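Long-range contacts in protein kinase A regulatory subunit, putative (Trypanosoma cruzi, PDB 6FTF), which probably restrains the catalytic subunit of a cAMP-independent protein kinase A and binds the nucleoside analogue 7-cyano-7-deazainosine in two cyclic nucleotide-binding domains: residues G59-A64 with W134-D139; H42-S47 with R261-M266; L175-A180 with E265-P270. All blocks are in the same frame, centred on the assembly; numbering follows the deposited sequence. Where two conformers were deposited one is given.

Contact 1. Residues G59-A64 with W134-D139; sequences GAMQRA and WVLDRD
Trp134 lies alongside Arg63 where strand 130-137 meets strand 62-67, and the root of the arginine side chain, CB, lies over one face of the indole. Arg63 CB makes a CH-pi contact with the six-membered ring of Trp134, 3.9 Å from its centroid and 16° off the normal. Farther out, with Arg63 CG anti to the backbone N (chi1 -175°), CD and NH2 both approach Trp134 CZ2; the guanidinium is turned 58° from the ring and arrives obliquely. The indole NE1 is engaged by Gln87 OE1. Val135, next in the strand, faces the other side of the sheet, with its CG2 3.8 Å from Ala64 CB. Its backbone forms an antiparallel hydrogen-bonded pair with Gln62: Gln62 N donates to a lone pair of Val135 O at 3.0 Å, and Val135 N answers to Gln62 O at 2.7 Å. Val135 O is shared further, by a CA-H...O contact from Met61 CA at 3.2 Å. In one of its two modelled conformers, Met61 crosses Trp134 at about a right angle, SD 4.1 Å from Trp134 CB, while its CG reaches Leu136 CD1. The chemistry thus divides: paired peptides fix the register of the first and last strands of the cyclic nucleotide-binding beta-barrel, while Met61 and Trp134 bear on Ile36 of helix 30-42 and Ala60 meets Leu136, so apolar contacts seat the N-terminal helices against it.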
# COMPACT_ATOMS: atom_id res chain seq x y z
N GLY A 59 -0.79 -9.49 18.59
CA GLY A 59 -0.99 -10.37 19.73
C GLY A 59 -2.14 -11.32 19.56
O GLY A 59 -2.13 -12.42 20.12
N ALA A 60 -3.16 -10.92 18.80
CA ALA A 60 -4.34 -11.74 18.61
C ALA A 60 -4.16 -12.81 17.54
O ALA A 60 -5.03 -13.68 17.41
CB ALA A 60 -5.54 -10.87 18.20
N MET A 61 -3.06 -12.80 16.82
CA MET A 61 -2.88 -13.72 15.72
C MET A 61 -2.29 -15.05 16.17
O MET A 61 -1.60 -15.14 17.20
CB MET A 61 -2.01 -13.07 14.65
CG MET A 61 -2.70 -11.87 14.04
SD MET A 61 -1.82 -11.12 12.67
CE MET A 61 -0.98 -9.82 13.33
N GLN A 62 -2.61 -16.08 15.41
CA GLN A 62 -2.09 -17.42 15.66
C GLN A 62 -1.49 -17.96 14.37
O GLN A 62 -1.93 -17.63 13.27
CB GLN A 62 -3.21 -18.35 16.10
CG GLN A 62 -3.98 -17.88 17.32
CD GLN A 62 -5.15 -18.79 17.62
OE1 GLN A 62 -6.28 -18.56 17.16
NE2 GLN A 62 -4.88 -19.84 18.36
N ARG A 63 -0.49 -18.82 14.49
CA ARG A 63 0.21 -19.31 13.32
C ARG A 63 -0.44 -20.56 12.75
O ARG A 63 -0.86 -21.44 13.50
CB ARG A 63 1.67 -19.61 13.66
CG ARG A 63 2.52 -20.02 12.46
CD ARG A 63 3.99 -19.89 12.80
NE ARG A 63 4.32 -20.73 13.94
CZ ARG A 63 5.28 -20.51 14.82
NH1 ARG A 63 5.45 -21.38 15.80
NH2 ARG A 63 6.06 -19.45 14.73
N ALA A 64 -0.47 -20.65 11.43
CA ALA A 64 -0.94 -21.84 10.74
C ALA A 64 0.00 -22.16 9.59
O ALA A 64 0.63 -21.26 9.03
CB ALA A 64 -2.35 -21.62 10.18
N TRP A 134 -0.09 -16.08 9.49
CA TRP A 134 -0.61 -15.62 10.77
C TRP A 134 -2.09 -15.30 10.58
O TRP A 134 -2.48 -14.65 9.60
CB TRP A 134 0.18 -14.41 11.27
CG TRP A 134 1.58 -14.81 11.63
CD1 TRP A 134 2.69 -14.78 10.81
CD2 TRP A 134 2.02 -15.37 12.87
NE1 TRP A 134 3.78 -15.26 11.49
CE2 TRP A 134 3.40 -15.63 12.75
CE3 TRP A 134 1.40 -15.66 14.08
CZ2 TRP A 134 4.15 -16.16 13.79
CZ3 TRP A 134 2.15 -16.19 15.11
CH2 TRP A 134 3.51 -16.44 14.96
N VAL A 135 -2.91 -15.76 11.51
CA VAL A 135 -4.36 -15.82 11.32
C VAL A 135 -5.07 -14.99 12.38
O VAL A 135 -4.81 -15.13 13.57
CB VAL A 135 -4.85 -17.28 11.37
CG1 VAL A 135 -6.32 -17.37 10.93
CG2 VAL A 135 -3.94 -18.17 10.53
N LEU A 136 -5.99 -14.15 11.91
CA LEU A 136 -6.77 -13.26 12.76
C LEU A 136 -8.24 -13.65 12.70
O LEU A 136 -8.76 -14.00 11.64
CB LEU A 136 -6.62 -11.81 12.28
CG LEU A 136 -7.21 -10.73 13.17
CD1 LEU A 136 -6.49 -10.66 14.51
CD2 LEU A 136 -7.15 -9.38 12.49
N ASP A 137 -8.91 -13.58 13.84
CA ASP A 137 -10.33 -13.89 13.93
C ASP A 137 -11.19 -12.75 13.41
O ASP A 137 -10.80 -11.58 13.39
CB ASP A 137 -10.68 -14.20 15.39
CG ASP A 137 -10.60 -12.97 16.28
OD1 ASP A 137 -9.47 -12.56 16.64
OD2 ASP A 137 -11.67 -12.39 16.59
N ARG A 138 -12.43 -13.11 13.06
CA ARG A 138 -13.38 -12.17 12.49
C ARG A 138 -13.66 -11.00 13.42
O ARG A 138 -13.70 -9.85 12.98
CB ARG A 138 -14.68 -12.90 12.16
CG ARG A 138 -15.84 -12.01 11.75
CD ARG A 138 -16.95 -12.92 11.23
NE ARG A 138 -18.14 -12.25 10.71
CZ ARG A 138 -19.17 -12.90 10.18
NH1 ARG A 138 -19.14 -14.23 10.11
NH2 ARG A 138 -20.22 -12.24 9.73
N ASP A 139 -13.91 -11.27 14.70
CA ASP A 139 -14.33 -10.19 15.59
C ASP A 139 -13.22 -9.17 15.76
O ASP A 139 -13.48 -7.96 15.78
CB ASP A 139 -14.79 -10.73 16.94
CG ASP A 139 -16.15 -11.44 16.88
OD1 ASP A 139 -16.84 -11.33 15.84
OD2 ASP A 139 -16.53 -12.09 17.88
O HOH W 1 -7.56 -14.39 17.16
O HOH W 2 -6.77 -16.24 15.33

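Contact 2. Residues H42-S47 with R261-M266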
# COMPACT_ATOMS: atom_id res chain seq x y z
N HIS A 42 3.32 -3.41 6.49
CA HIS A 42 3.47 -3.33 5.04
C HIS A 42 2.26 -3.83 4.28
O HIS A 42 2.26 -3.78 3.05
CB HIS A 42 4.73 -4.09 4.60
CG HIS A 42 5.99 -3.43 5.06
ND1 HIS A 42 6.48 -3.57 6.34
CD2 HIS A 42 6.83 -2.58 4.43
CE1 HIS A 42 7.58 -2.86 6.47
NE2 HIS A 42 7.82 -2.25 5.32
N ASN A 43 1.22 -4.28 4.97
CA ASN A 43 0.01 -4.77 4.33
C ASN A 43 -1.08 -3.72 4.40
O ASN A 43 -1.37 -3.19 5.48
CB ASN A 43 -0.45 -6.07 5.00
CG ASN A 43 -1.65 -6.66 4.32
OD1 ASN A 43 -2.75 -6.11 4.39
ND2 ASN A 43 -1.47 -7.80 3.66
N VAL A 44 -1.69 -3.42 3.26
CA VAL A 44 -2.59 -2.28 3.16
C VAL A 44 -3.81 -2.37 4.06
O VAL A 44 -4.43 -1.33 4.34
CB VAL A 44 -3.04 -2.02 1.71
CG1 VAL A 44 -1.84 -1.83 0.80
CG2 VAL A 44 -3.98 -3.12 1.23
N LEU A 45 -4.21 -3.56 4.51
CA LEU A 45 -5.40 -3.66 5.35
C LEU A 45 -5.22 -3.01 6.71
O LEU A 45 -6.22 -2.76 7.39
CB LEU A 45 -5.76 -5.13 5.57
CG LEU A 45 -6.20 -5.89 4.33
CD1 LEU A 45 -6.28 -7.37 4.61
CD2 LEU A 45 -7.54 -5.37 3.81
N PHE A 46 -3.98 -2.74 7.11
CA PHE A 46 -3.67 -2.19 8.43
C PHE A 46 -3.10 -0.78 8.35
O PHE A 46 -2.58 -0.27 9.35
CB PHE A 46 -2.71 -3.14 9.16
CG PHE A 46 -3.17 -4.57 9.14
CD1 PHE A 46 -4.03 -5.07 10.10
CD2 PHE A 46 -2.78 -5.40 8.12
CE1 PHE A 46 -4.46 -6.38 10.04
CE2 PHE A 46 -3.20 -6.71 8.06
CZ PHE A 46 -4.05 -7.19 9.01
N SER A 47 -3.25 -0.12 7.20
CA SER A 47 -2.52 1.10 6.89
C SER A 47 -2.71 2.20 7.92
O SER A 47 -1.78 2.98 8.16
CB SER A 47 -2.96 1.65 5.54
OG SER A 47 -2.61 0.78 4.49
N ARG A 261 5.56 5.05 1.67
CA ARG A 261 6.55 4.16 1.08
C ARG A 261 6.41 2.72 1.56
O ARG A 261 6.69 1.81 0.80
CB ARG A 261 7.95 4.70 1.38
CG ARG A 261 9.05 4.05 0.61
CD ARG A 261 10.34 4.78 0.88
NE ARG A 261 11.45 4.22 0.13
CZ ARG A 261 12.70 4.67 0.21
NH1 ARG A 261 12.99 5.70 1.00
NH2 ARG A 261 13.66 4.09 -0.48
N ARG A 262 5.98 2.51 2.80
CA ARG A 262 5.87 1.14 3.30
C ARG A 262 4.84 0.32 2.55
O ARG A 262 4.90 -0.92 2.60
CB ARG A 262 5.59 1.12 4.80
CG ARG A 262 4.26 1.70 5.23
CD ARG A 262 4.25 2.10 6.72
NE ARG A 262 3.08 2.88 7.14
CZ ARG A 262 2.03 2.40 7.81
NH1 ARG A 262 1.95 1.11 8.13
NH2 ARG A 262 1.03 3.20 8.16
N HIS A 263 3.90 0.96 1.85
CA HIS A 263 2.86 0.28 1.10
C HIS A 263 3.13 0.27 -0.39
O HIS A 263 2.34 -0.30 -1.15
CB HIS A 263 1.53 0.94 1.39
CG HIS A 263 1.14 0.86 2.82
ND1 HIS A 263 0.83 1.97 3.57
CD2 HIS A 263 1.07 -0.20 3.67
CE1 HIS A 263 0.55 1.60 4.81
NE2 HIS A 263 0.70 0.28 4.89
N PHE A 264 4.25 0.84 -0.83
CA PHE A 264 4.50 1.00 -2.26
C PHE A 264 4.58 -0.34 -2.97
O PHE A 264 3.97 -0.54 -4.02
CB PHE A 264 5.79 1.80 -2.44
CG PHE A 264 6.23 1.98 -3.86
CD1 PHE A 264 5.52 2.80 -4.72
CD2 PHE A 264 7.38 1.38 -4.32
CE1 PHE A 264 5.94 2.98 -6.03
CE2 PHE A 264 7.81 1.58 -5.62
CZ PHE A 264 7.08 2.38 -6.47
N GLU A 265 5.38 -1.27 -2.43
CA GLU A 265 5.55 -2.56 -3.09
C GLU A 265 4.21 -3.28 -3.24
O GLU A 265 3.88 -3.78 -4.33
CB GLU A 265 6.53 -3.42 -2.28
CG GLU A 265 6.86 -4.74 -2.94
CD GLU A 265 7.57 -4.56 -4.26
OE1 GLU A 265 8.40 -3.62 -4.36
OE2 GLU A 265 7.31 -5.33 -5.20
N MET A 266 3.41 -3.32 -2.18
CA MET A 266 2.17 -4.07 -2.25
C MET A 266 1.20 -3.45 -3.24
O MET A 266 0.56 -4.17 -4.01
CB MET A 266 1.51 -4.22 -0.88
CG MET A 266 0.16 -4.95 -0.96
SD MET A 266 -0.41 -5.65 0.62
CE MET A 266 -2.12 -5.82 0.19
O HOH W 3 4.08 -3.05 0.83
O HOH W 4 -0.22 -1.27 7.08
O HOH W 5 0.13 0.39 9.80
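The imidazole of His263 is sandwiched: Ser47 OG sits 3.2 Å above one face of the His263 ring, offset toward its rim, and Arg262 CG lies over the centre of the opposite face. At the ring's edge, in plane, come His42 O and a water, 2.8 Å from His263 NE2; this water donates to Asn43 O. The Arg262 guanidinium, in turn, has His263 CE1 over the centre of one face and a second water at its edge; that water accepts from Arg262 NH1 and donates to Phe46 O. Arg262 NH2 gives a weak, bent bond to Ser47 O (2.8 Å, 128° at the hydrogen), while NH1 is also held by Thr41 O. Residues 42-47 follow helix 30-42 and precede helix 51-60, the helix, 3-10 turn, helix order of the N3A motif of cyclic nucleotide-binding domains; here that turn of the first domain packs on the start of helix 264-268 in the second. An Asx turn shapes it, Asn43 OD1 accepting from Leu45 N at 2.9 Å, and Ser47 OG is fixed above the imidazole by donating to Val44 O at 2.8 Å. His42 CD2 comes within 3.1 Å of Arg262 O, which approaches the ring obliquely, and lies 3.9 Å from Arg262 CB. A third water bridges His42 O, Arg262 O and Met266 N. Met266, modelled in two conformers, reaches Asn43 and Val44: in one of them its SD takes a weak bond from Val44 N, 3.7 Å long but fairly straight at 164°.

Contact 3. Residues L175-A180 with E265-P270; sequences LQLADA and EMCLGP
Gln176 and Met266 cross at about a right angle between two short helices of the second cyclic nucleotide-binding domain. By its place after the linking helix 149-160 and just before the first barrel strand, helix 171-178 corresponds to the second helix of this domain's N3A motif; helix 264-268 is the one that follows the last barrel strand, 254-260. From CB, which is directed at helix 264-268, the Gln176 chain runs out extended, its CG anti to the backbone N (chi1 174°). Met266 was built in two conformers, and what Gln176 meets of its methyl holds for one of them. In that one, Gln176 CG passes 3.8 Å from Met266 CE, and the amide carbon CD is at 3.6 Å from the same methyl. The two ends of the amide face different groups. OE1 stands 3.5 Å from Met266 O, two acceptors that cannot bond each other, whereas NE2 is turned to the thioether methyl; that last approach is implausibly short and therefore doubtful. Behind the glutamine the packing is apolar. Leu177 forks over the neighbouring helix: CD1 rests 3.8 Å from Cys267 CB, and CD2 reaches 4.1 Å to Leu268 CD2. Leu160 and Leu166 continue this cluster on the side of the leucine. Cys267 also has two conformers; one has SG anti to its carbonyl carbon, which turns it toward helix 171-178, where Gln176 O lies 3.7 Å from it. Leu259 touches Ala180, Cys267 and Leu268 together, so Ala180 and helix 264-268 pack on the same residue of strand 254-260. Where the chain passes from helix 171-178 to the barrel, the methyl CB of Ala180 meets Cys267 SG, in that same conformer, at 3.8 Å.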
# COMPACT_ATOMS: atom_id res chain seq x y z
N LEU A 175 -8.55 -1.16 -5.65
CA LEU A 175 -9.07 -1.06 -4.29
C LEU A 175 -7.99 -1.32 -3.25
O LEU A 175 -8.01 -0.70 -2.17
CB LEU A 175 -10.23 -2.02 -4.11
CG LEU A 175 -11.46 -1.62 -4.93
CD1 LEU A 175 -12.39 -2.79 -5.07
CD2 LEU A 175 -12.17 -0.41 -4.33
N GLN A 176 -7.03 -2.20 -3.56
CA GLN A 176 -5.89 -2.43 -2.68
C GLN A 176 -5.05 -1.16 -2.53
O GLN A 176 -4.56 -0.85 -1.44
CB GLN A 176 -5.07 -3.59 -3.24
CG GLN A 176 -3.76 -3.94 -2.61
CD GLN A 176 -3.26 -5.24 -3.17
OE1 GLN A 176 -2.72 -5.30 -4.29
NE2 GLN A 176 -3.49 -6.30 -2.45
N LEU A 177 -4.89 -0.39 -3.61
CA LEU A 177 -4.25 0.91 -3.51
C LEU A 177 -5.09 1.85 -2.65
O LEU A 177 -4.57 2.55 -1.77
CB LEU A 177 -4.02 1.46 -4.92
CG LEU A 177 -3.53 2.90 -4.98
CD1 LEU A 177 -2.20 3.10 -4.28
CD2 LEU A 177 -3.43 3.32 -6.42
N ALA A 178 -6.40 1.91 -2.90
CA ALA A 178 -7.27 2.80 -2.14
C ALA A 178 -7.15 2.55 -0.64
O ALA A 178 -7.24 3.50 0.17
CB ALA A 178 -8.72 2.63 -2.57
N ASP A 179 -6.99 1.28 -0.23
CA ASP A 179 -6.87 0.93 1.19
C ASP A 179 -5.74 1.68 1.88
O ASP A 179 -5.77 1.84 3.10
CB ASP A 179 -6.59 -0.58 1.32
CG ASP A 179 -7.80 -1.47 1.11
OD1 ASP A 179 -8.93 -1.05 1.45
OD2 ASP A 179 -7.60 -2.61 0.63
N ALA A 180 -4.72 2.08 1.14
CA ALA A 180 -3.51 2.70 1.68
C ALA A 180 -3.46 4.21 1.45
O ALA A 180 -2.46 4.84 1.82
CB ALA A 180 -2.26 2.03 1.09
N GLU A 265 5.38 -1.27 -2.43
CA GLU A 265 5.55 -2.56 -3.09
C GLU A 265 4.21 -3.28 -3.24
O GLU A 265 3.88 -3.78 -4.33
CB GLU A 265 6.53 -3.42 -2.28
CG GLU A 265 6.86 -4.74 -2.94
CD GLU A 265 7.57 -4.56 -4.26
OE1 GLU A 265 8.40 -3.62 -4.36
OE2 GLU A 265 7.31 -5.33 -5.20
N MET A 266 3.41 -3.32 -2.18
CA MET A 266 2.17 -4.07 -2.25
C MET A 266 1.20 -3.45 -3.24
O MET A 266 0.56 -4.17 -4.01
CB MET A 266 1.51 -4.22 -0.88
CG MET A 266 0.16 -4.95 -0.96
SD MET A 266 -0.41 -5.65 0.62
CE MET A 266 -2.12 -5.82 0.19
N CYS A 267 1.06 -2.14 -3.23
CA CYS A 267 0.01 -1.43 -3.98
C CYS A 267 0.41 -1.18 -5.42
O CYS A 267 -0.43 -1.20 -6.33
CB CYS A 267 -0.20 -0.05 -3.37
SG CYS A 267 -0.91 -0.07 -1.77
N LEU A 268 1.67 -0.84 -5.62
CA LEU A 268 2.11 -0.36 -6.93
C LEU A 268 3.14 -1.27 -7.56
O LEU A 268 3.58 -0.99 -8.68
CB LEU A 268 2.62 1.08 -6.85
CG LEU A 268 1.55 2.12 -6.52
CD1 LEU A 268 2.16 3.50 -6.53
CD2 LEU A 268 0.35 2.06 -7.48
N GLY A 269 3.49 -2.38 -6.91
CA GLY A 269 4.36 -3.37 -7.50
C GLY A 269 4.02 -3.69 -8.94
O GLY A 269 4.89 -3.75 -9.81
N PRO A 270 2.73 -3.89 -9.23
CA PRO A 270 2.35 -4.24 -10.61
C PRO A 270 2.57 -3.12 -11.63
O PRO A 270 2.52 -3.40 -12.84
CB PRO A 270 0.86 -4.60 -10.49
CG PRO A 270 0.67 -4.96 -9.06
CD PRO A 270 1.61 -4.08 -8.29

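How the contacts relate
Contact 1 belongs wholly to the first cyclic nucleotide-binding domain, contact 3 to the second, and contact 2 joins the two. Along the chain, 42-47 comes first, then 59-64 and 134-139 close contact 1, 175-180 opens contact 3, and contacts 2 and 3 both end on helix 264-268, sharing Glu265 and Met266. Their centres are about 7 Å apart, and they touch: Val44 packs on Cys267, and Ser47 OG lies 3.5 Å from Ala180 CA. The centre of contact 1 is about 19 Å and 23 Å from those of contacts 2 and 3. The helix after the second barrel therefore meets helical elements of both domains, a physical junction between the two nucleoside-binding domains.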